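Local coordinates for protein Agap007691-pb (Anopheles gambiae, PDB 5C98) that belongs to the serpin family and may act as an inhibitor of serine endopeptidases, though its function in the mosquito is not established, at residues Y44-P55 against A78-L89. Sequence-based numbering, arbitrary orientation.
Sequences YHVRLALSMFYP and AIEQQQRLAQQL
Two torsions bring Q82 to L48: its CG stands anti to the backbone N and the chain then bends at chi2 (-79°), which turns the amide toward the backbone of helix 44-51. There NE2 donates to L48 O at 3.0 Å, a fairly straight bond that reaches the carbonyl from above its plane, while M52 CG packs 3.6 Å from the same Q82 NE2. The side chain of L48 answers as a knob in the hole made by Q82, L85, A86 and L89. Its CD2 lies 3.6 Å from L85 CB, its CD1 meets L89 CD2, and that CD1 also covers one face of the Y44 ring over its centre.

Polar groups accompany this apolar centre. R47 NH2 donates to Q81 OE1 at 3.0 Å; the oxygen lies in the guanidinium plane, but the N-H...O angle is a bent 137° and NH2 sits above the plane of the Q81 carbonyl. L85 CD1 lies over a face of the same guanidinium. Beyond L85, a water lying in the plane of the Y44 ring links Y44 OH, L85 O and Q88 NE2. In the 3-10 turn at 54-55, Y54 CE2 touches A78 CB at 3.6 Å and P55 CG presses closely on I79 CG1.

The pair illustrates how neighbouring helices of the serpin fold are joined: segments 44-51 and 78-89 run steeply antiparallel, 137° between their N-to-C directions, with axes 9.9 Å apart at closest approach. H45 ND1 hydrogen-bonds S173 OG, which joins helix 44-51 to strand 169-177, and Y54 OH reaches P72 O in the connection between the segments. The chemistry implies an interface where leucines pack between the helices while the buried Q82 amide spends its NE2 on a backbone carbonyl, the Y44 hydroxyl reaches the second helix through water, and one bent bond links the R47 guanidinium to Q81.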
ATOM      1  N   TYR A  44      -2.826  -5.399  -0.843  1.00 13.05           N
ATOM      2  CA  TYR A  44      -4.170  -5.786  -0.442  1.00 12.20           C
ATOM      3  C   TYR A  44      -5.191  -4.891  -1.108  1.00 14.62           C
ATOM      4  O   TYR A  44      -6.213  -5.383  -1.605  1.00 14.42           O
ATOM      5  CB  TYR A  44      -4.298  -5.705   1.079  1.00 14.80           C
ATOM      6  CG  TYR A  44      -5.585  -6.266   1.689  1.00 16.72           C
ATOM      7  CD1 TYR A  44      -6.107  -7.477   1.259  1.00 15.51           C
ATOM      8  CD2 TYR A  44      -6.198  -5.624   2.744  1.00 17.55           C
ATOM      9  CE1 TYR A  44      -7.233  -8.018   1.851  1.00 17.78           C
ATOM     10  CE2 TYR A  44      -7.342  -6.161   3.337  1.00 16.70           C
ATOM     11  CZ  TYR A  44      -7.828  -7.342   2.880  1.00 17.20           C
ATOM     12  OH  TYR A  44      -8.942  -7.907   3.459  1.00 19.29           O
ATOM     13  N   HIS A  45      -4.963  -3.564  -1.115  1.00 14.16           N
ATOM     14  CA  HIS A  45      -5.934  -2.710  -1.778  1.00 11.60           C
ATOM     15  C   HIS A  45      -5.854  -2.814  -3.301  1.00 13.68           C
ATOM     16  O   HIS A  45      -6.868  -2.615  -3.980  1.00 15.36           O
ATOM     17  CB  HIS A  45      -5.856  -1.290  -1.294  1.00 14.14           C
ATOM     18  CG  HIS A  45      -7.083  -0.518  -1.613  1.00 14.19           C
ATOM     19  ND1 HIS A  45      -7.081   0.583  -2.434  1.00 16.42           N
ATOM     20  CD2 HIS A  45      -8.356  -0.699  -1.212  1.00 14.82           C
ATOM     21  CE1 HIS A  45      -8.319   1.044  -2.536  1.00 16.43           C
ATOM     22  NE2 HIS A  45      -9.113   0.275  -1.811  1.00 15.62           N
ATOM     23  N   VAL A  46      -4.680  -3.128  -3.858  1.00 13.39           N
ATOM     24  CA  VAL A  46      -4.602  -3.454  -5.284  1.00 14.40           C
ATOM     25  C   VAL A  46      -5.592  -4.572  -5.598  1.00 14.31           C
ATOM     26  O   VAL A  46      -6.388  -4.480  -6.535  1.00 14.78           O
ATOM     27  CB  VAL A  46      -3.154  -3.811  -5.677  1.00 13.77           C
ATOM     28  CG1 VAL A  46      -3.072  -4.510  -7.036  1.00 12.99           C
ATOM     29  CG2 VAL A  46      -2.241  -2.597  -5.647  1.00 15.67           C
ATOM     30  N   ARG A  47      -5.548  -5.643  -4.808  1.00 13.97           N
ATOM     31  CA  ARG A  47      -6.472  -6.771  -4.957  1.00 14.13           C
ATOM     32  C   ARG A  47      -7.919  -6.323  -4.792  1.00 16.36           C
ATOM     33  O   ARG A  47      -8.790  -6.670  -5.612  1.00 15.54           O
ATOM     34  CB  ARG A  47      -6.092  -7.892  -3.969  1.00 15.10           C
ATOM     35  CG  ARG A  47      -7.142  -8.993  -3.833  1.00 17.03           C
ATOM     36  CD  ARG A  47      -8.060  -8.733  -2.660  1.00 19.01           C
ATOM     37  NE  ARG A  47      -9.006  -9.837  -2.468  1.00 18.43           N
ATOM     38  CZ  ARG A  47      -8.704 -10.964  -1.829  1.00 19.23           C
ATOM     39  NH1 ARG A  47      -7.499 -11.147  -1.307  1.00 21.89           N
ATOM     40  NH2 ARG A  47      -9.635 -11.906  -1.682  1.00 18.63           N
ATOM     41  N   LEU A  48      -8.206  -5.558  -3.744  1.00 13.63           N
ATOM     42  CA  LEU A  48      -9.598  -5.209  -3.485  1.00 14.82           C
ATOM     43  C   LEU A  48     -10.155  -4.329  -4.587  1.00 14.58           C
ATOM     44  O   LEU A  48     -11.314  -4.507  -5.020  1.00 16.26           O
ATOM     45  CB  LEU A  48      -9.745  -4.523  -2.129  1.00 13.81           C
ATOM     46  CG  LEU A  48      -9.536  -5.480  -0.963  1.00 15.76           C
ATOM     47  CD1 LEU A  48      -9.435  -4.684   0.313  1.00 19.61           C
ATOM     48  CD2 LEU A  48     -10.654  -6.530  -0.822  1.00 16.44           C
ATOM     49  N   ALA A  49      -9.370  -3.354  -5.027  1.00 13.61           N
ATOM     50  CA  ALA A  49      -9.863  -2.442  -6.048  1.00 13.35           C
ATOM     51  C   ALA A  49     -10.020  -3.163  -7.385  1.00 14.41           C
ATOM     52  O   ALA A  49     -11.054  -3.053  -8.049  1.00 15.49           O
ATOM     53  CB  ALA A  49      -8.947  -1.231  -6.183  1.00 15.17           C
ATOM     54  N   LEU A  50      -9.007  -3.911  -7.797  1.00 14.41           N
ATOM     55  CA  LEU A  50      -9.090  -4.576  -9.080  0.50 15.42           C
ATOM     56  C   LEU A  50     -10.196  -5.625  -9.091  1.00 16.26           C
ATOM     57  O   LEU A  50     -10.803  -5.876 -10.140  1.00 17.07           O
ATOM     58  CB  LEU A  50      -7.707  -5.146  -9.409  0.50 18.27           C
ATOM     59  CG  LEU A  50      -7.413  -5.589 -10.827  0.50 16.23           C
ATOM     60  CD1 LEU A  50      -7.813  -4.528 -11.847  0.50 14.92           C
ATOM     61  CD2 LEU A  50      -5.938  -5.934 -10.946  0.50 15.90           C
ATOM     62  N   SER A  51     -10.473  -6.235  -7.952  1.00 15.38           N
ATOM     63  CA  SER A  51     -11.497  -7.266  -7.846  0.50 16.39           C
ATOM     64  C   SER A  51     -12.873  -6.757  -8.247  1.00 15.80           C
ATOM     65  O   SER A  51     -13.751  -7.558  -8.593  1.00 17.47           O
ATOM     66  CB  SER A  51     -11.585  -7.765  -6.398  0.50 18.88           C
ATOM     67  OG  SER A  51     -10.579  -8.702  -6.106  0.50 21.04           O
ATOM     68  N   MET A  52     -13.110  -5.442  -8.148  1.00 15.53           N
ATOM     69  CA  MET A  52     -14.404  -4.890  -8.563  1.00 14.06           C
ATOM     70  C   MET A  52     -14.684  -5.205 -10.020  1.00 17.06           C
ATOM     71  O   MET A  52     -15.844  -5.292 -10.421  1.00 16.70           O
ATOM     72  CB  MET A  52     -14.440  -3.372  -8.343  1.00 14.77           C
ATOM     73  CG  MET A  52     -14.208  -2.938  -6.916  1.00 15.96           C
ATOM     74  SD  MET A  52     -14.603  -1.202  -6.638  1.00 17.54           S
ATOM     75  CE  MET A  52     -13.314  -0.421  -7.617  1.00 17.87           C
ATOM     76  N   PHE A  53     -13.640  -5.364 -10.832  1.00 16.40           N
ATOM     77  CA  PHE A  53     -13.847  -5.671 -12.241  1.00 15.91           C
ATOM     78  C   PHE A  53     -14.015  -7.160 -12.515  1.00 17.79           C
ATOM     79  O   PHE A  53     -14.371  -7.531 -13.633  1.00 17.73           O
ATOM     80  CB  PHE A  53     -12.665  -5.110 -13.035  1.00 18.74           C
ATOM     81  CG  PHE A  53     -12.587  -3.627 -12.976  1.00 18.43           C
ATOM     82  CD1 PHE A  53     -13.275  -2.866 -13.893  1.00 20.34           C
ATOM     83  CD2 PHE A  53     -11.901  -2.983 -11.949  1.00 19.86           C
ATOM     84  CE1 PHE A  53     -13.235  -1.483 -13.837  1.00 22.89           C
ATOM     85  CE2 PHE A  53     -11.876  -1.591 -11.879  1.00 22.95           C
ATOM     86  CZ  PHE A  53     -12.543  -0.851 -12.827  1.00 19.89           C
ATOM     87  N   TYR A  54     -13.767  -8.028 -11.533  1.00 16.41           N
ATOM     88  CA  TYR A  54     -13.871  -9.464 -11.769  1.00 17.08           C
ATOM     89  C   TYR A  54     -15.218  -9.897 -12.305  1.00 17.59           C
ATOM     90  O   TYR A  54     -15.241 -10.715 -13.235  1.00 18.70           O
ATOM     91  CB  TYR A  54     -13.552 -10.175 -10.455  1.00 19.14           C
ATOM     92  CG  TYR A  54     -13.633 -11.682 -10.428  1.00 17.53           C
ATOM     93  CD1 TYR A  54     -12.751 -12.451 -11.180  1.00 18.05           C
ATOM     94  CD2 TYR A  54     -14.498 -12.327  -9.568  1.00 18.89           C
ATOM     95  CE1 TYR A  54     -12.772 -13.809 -11.113  1.00 20.85           C
ATOM     96  CE2 TYR A  54     -14.539 -13.690  -9.496  1.00 20.32           C
ATOM     97  CZ  TYR A  54     -13.665 -14.431 -10.263  1.00 19.95           C
ATOM     98  OH  TYR A  54     -13.673 -15.805 -10.192  1.00 23.19           O
ATOM     99  N   PRO A  55     -16.349  -9.396 -11.806  1.00 17.36           N
ATOM    100  CA  PRO A  55     -17.638  -9.822 -12.375  1.00 18.16           C
ATOM    101  C   PRO A  55     -17.845  -9.391 -13.818  1.00 22.49           C
ATOM    102  O   PRO A  55     -18.724  -9.949 -14.487  1.00 25.35           O
ATOM    103  CB  PRO A  55     -18.670  -9.168 -11.442  1.00 20.44           C
ATOM    104  CG  PRO A  55     -17.908  -8.754 -10.236  1.00 25.54           C
ATOM    105  CD  PRO A  55     -16.532  -8.481 -10.669  1.00 17.99           C
ATOM    106  N   ALA A  78     -17.687 -13.780  -4.751  1.00 21.13           N
ATOM    107  CA  ALA A  78     -16.546 -12.875  -4.863  1.00 18.92           C
ATOM    108  C   ALA A  78     -16.966 -11.433  -4.627  1.00 20.09           C
ATOM    109  O   ALA A  78     -16.233 -10.662  -3.990  1.00 21.13           O
ATOM    110  CB  ALA A  78     -15.912 -13.031  -6.240  1.00 20.53           C
ATOM    111  N   ILE A  79     -18.133 -11.045  -5.143  1.00 19.48           N
ATOM    112  CA  ILE A  79     -18.624  -9.685  -4.917  1.00 20.47           C
ATOM    113  C   ILE A  79     -18.853  -9.468  -3.431  1.00 23.02           C
ATOM    114  O   ILE A  79     -18.416  -8.468  -2.856  1.00 20.61           O
ATOM    115  CB  ILE A  79     -19.908  -9.447  -5.737  1.00 20.20           C
ATOM    116  CG1 ILE A  79     -19.563  -9.362  -7.224  1.00 20.51           C
ATOM    117  CG2 ILE A  79     -20.628  -8.180  -5.285  1.00 23.06           C
ATOM    118  CD1 ILE A  79     -20.783  -9.459  -8.124  1.00 20.75           C
ATOM    119  N   GLU A  80     -19.570 -10.398  -2.790  1.00 21.86           N
ATOM    120  CA  GLU A  80     -19.840 -10.256  -1.360  1.00 21.64           C
ATOM    121  C   GLU A  80     -18.546 -10.227  -0.555  1.00 21.18           C
ATOM    122  O   GLU A  80     -18.430  -9.476   0.428  1.00 21.35           O
ATOM    123  CB  GLU A  80     -20.737 -11.393  -0.881  1.00 23.88           C
ATOM    124  CG  GLU A  80     -22.157 -11.308  -1.437  1.00 29.09           C
ATOM    125  CD  GLU A  80     -23.150 -12.221  -0.725  1.00 44.76           C
ATOM    126  OE1 GLU A  80     -22.719 -13.165  -0.031  1.00 46.85           O
ATOM    127  OE2 GLU A  80     -24.367 -11.981  -0.858  1.00 54.44           O
ATOM    128  N   GLN A  81     -17.568 -11.041  -0.949  1.00 19.24           N
ATOM    129  CA  GLN A  81     -16.281 -11.050  -0.256  1.00 19.46           C
ATOM    130  C   GLN A  81     -15.581  -9.699  -0.407  1.00 18.63           C
ATOM    131  O   GLN A  81     -15.055  -9.143   0.564  1.00 19.99           O
ATOM    132  CB  GLN A  81     -15.416 -12.187  -0.800  1.00 19.67           C
ATOM    133  CG  GLN A  81     -13.981 -12.244  -0.254  1.00 24.78           C
ATOM    134  CD  GLN A  81     -13.079 -13.197  -1.049  1.00 21.43           C
ATOM    135  OE1 GLN A  81     -12.455 -12.813  -2.026  1.00 22.58           O
ATOM    136  NE2 GLN A  81     -13.043 -14.451  -0.633  1.00 29.35           N
ATOM    137  N   GLN A  82     -15.552  -9.161  -1.621  1.00 18.08           N
ATOM    138  CA  GLN A  82     -14.902  -7.874  -1.822  1.00 16.68           C
ATOM    139  C   GLN A  82     -15.546  -6.826  -0.926  1.00 17.36           C
ATOM    140  O   GLN A  82     -14.849  -6.044  -0.276  1.00 17.31           O
ATOM    141  CB  GLN A  82     -14.998  -7.466  -3.291  1.00 18.57           C
ATOM    142  CG  GLN A  82     -14.103  -6.301  -3.692  1.00 17.91           C
ATOM    143  CD  GLN A  82     -14.637  -4.941  -3.301  1.00 17.60           C
ATOM    144  OE1 GLN A  82     -15.796  -4.785  -2.921  1.00 17.79           O
ATOM    145  NE2 GLN A  82     -13.804  -3.944  -3.434  1.00 17.32           N
ATOM    146  N   GLN A  83     -16.874  -6.831  -0.855  1.00 17.60           N
ATOM    147  CA  GLN A  83     -17.585  -5.815  -0.084  1.00 17.24           C
ATOM    148  C   GLN A  83     -17.210  -5.903   1.385  1.00 18.50           C
ATOM    149  O   GLN A  83     -16.986  -4.889   2.046  1.00 19.35           O
ATOM    150  CB  GLN A  83     -19.097  -5.997  -0.247  1.00 19.57           C
ATOM    151  CG  GLN A  83     -19.635  -5.585  -1.593  1.00 21.79           C
ATOM    152  CD  GLN A  83     -21.112  -5.869  -1.726  1.00 22.85           C
ATOM    153  OE1 GLN A  83     -21.542  -7.022  -1.736  1.00 28.53           O
ATOM    154  NE2 GLN A  83     -21.903  -4.813  -1.767  1.00 28.26           N
ATOM    155  N   ARG A  84     -17.210  -7.115   1.925  1.00 18.43           N
ATOM    156  CA  ARG A  84     -16.900  -7.317   3.333  1.00 20.02           C
ATOM    157  C   ARG A  84     -15.465  -6.901   3.632  1.00 19.30           C
ATOM    158  O   ARG A  84     -15.194  -6.215   4.628  1.00 20.04           O
ATOM    159  CB  ARG A  84     -17.136  -8.797   3.663  1.00 22.38           C
ATOM    160  CG  ARG A  84     -16.940  -9.179   5.110  1.00 32.76           C
ATOM    161  CD  ARG A  84     -17.357 -10.642   5.342  1.00 32.23           C
ATOM    162  NE  ARG A  84     -16.590 -11.580   4.527  1.00 39.54           N
ATOM    163  CZ  ARG A  84     -15.364 -12.003   4.821  1.00 33.15           C
ATOM    164  NH1 ARG A  84     -14.753 -11.566   5.913  1.00 32.85           N
ATOM    165  NH2 ARG A  84     -14.743 -12.865   4.023  1.00 41.14           N
ATOM    166  N   LEU A  85     -14.531  -7.316   2.785  1.00 18.12           N
ATOM    167  CA  LEU A  85     -13.126  -7.017   3.046  1.00 17.44           C
ATOM    168  C   LEU A  85     -12.834  -5.535   2.900  1.00 18.89           C
ATOM    169  O   LEU A  85     -12.056  -4.976   3.686  1.00 17.28           O
ATOM    170  CB  LEU A  85     -12.243  -7.823   2.108  1.00 15.82           C
ATOM    171  CG  LEU A  85     -12.303  -9.342   2.317  1.00 18.46           C
ATOM    172  CD1 LEU A  85     -11.366  -9.995   1.322  1.00 20.31           C
ATOM    173  CD2 LEU A  85     -11.935  -9.771   3.720  1.00 19.05           C
ATOM    174  N   ALA A  86     -13.436  -4.881   1.904  1.00 17.25           N
ATOM    175  CA  ALA A  86     -13.188  -3.461   1.709  1.00 18.98           C
ATOM    176  C   ALA A  86     -13.755  -2.635   2.851  1.00 18.86           C
ATOM    177  O   ALA A  86     -13.157  -1.637   3.258  1.00 19.69           O
ATOM    178  CB  ALA A  86     -13.773  -3.002   0.385  1.00 19.45           C
ATOM    179  N   GLN A  87     -14.909  -3.039   3.381  1.00 19.13           N
ATOM    180  CA  GLN A  87     -15.507  -2.294   4.481  1.00 21.78           C
ATOM    181  C   GLN A  87     -14.686  -2.443   5.751  1.00 23.89           C
ATOM    182  O   GLN A  87     -14.582  -1.499   6.537  1.00 24.19           O
ATOM    183  CB  GLN A  87     -16.944  -2.777   4.705  1.00 24.80           C
ATOM    184  CG  GLN A  87     -17.687  -2.037   5.812  1.00 33.08           C
ATOM    185  CD  GLN A  87     -19.137  -2.465   5.945  1.00 54.66           C
ATOM    186  OE1 GLN A  87     -19.873  -2.520   4.959  1.00 61.02           O
ATOM    187  NE2 GLN A  87     -19.553  -2.769   7.168  1.00 64.56           N
ATOM    188  N   GLN A  88     -14.091  -3.614   5.961  1.00 21.28           N
ATOM    189  CA  GLN A  88     -13.239  -3.831   7.124  1.00 20.36           C
ATOM    190  C   GLN A  88     -11.943  -3.026   7.027  1.00 23.89           C
ATOM    191  O   GLN A  88     -11.451  -2.515   8.037  1.00 27.71           O
ATOM    192  CB  GLN A  88     -12.960  -5.332   7.239  1.00 21.18           C
ATOM    193  CG  GLN A  88     -11.874  -5.749   8.200  1.00 31.15           C
ATOM    194  CD  GLN A  88     -11.753  -7.266   8.298  1.00 42.15           C
ATOM    195  OE1 GLN A  88     -12.057  -7.850   9.337  1.00 59.02           O
ATOM    196  NE2 GLN A  88     -11.318  -7.912   7.210  1.00 29.68           N
ATOM    197  N   LEU A  89     -11.397  -2.880   5.818  1.00 17.81           N
ATOM    198  CA  LEU A  89     -10.109  -2.212   5.626  1.00 19.09           C
ATOM    199  C   LEU A  89     -10.232  -0.714   5.826  1.00 20.39           C
ATOM    200  O   LEU A  89      -9.450  -0.109   6.562  1.00 18.00           O
ATOM    201  CB  LEU A  89      -9.590  -2.486   4.216  1.00 19.75           C
ATOM    202  CG  LEU A  89      -8.263  -1.772   3.903  1.00 16.53           C
ATOM    203  CD1 LEU A  89      -7.174  -2.149   4.898  1.00 17.75           C
ATOM    204  CD2 LEU A  89      -7.831  -2.052   2.496  1.00 16.98           C
TER
HETATM  205  O   HOH W   1     -10.204  -6.361   5.227  1.00 19.26           O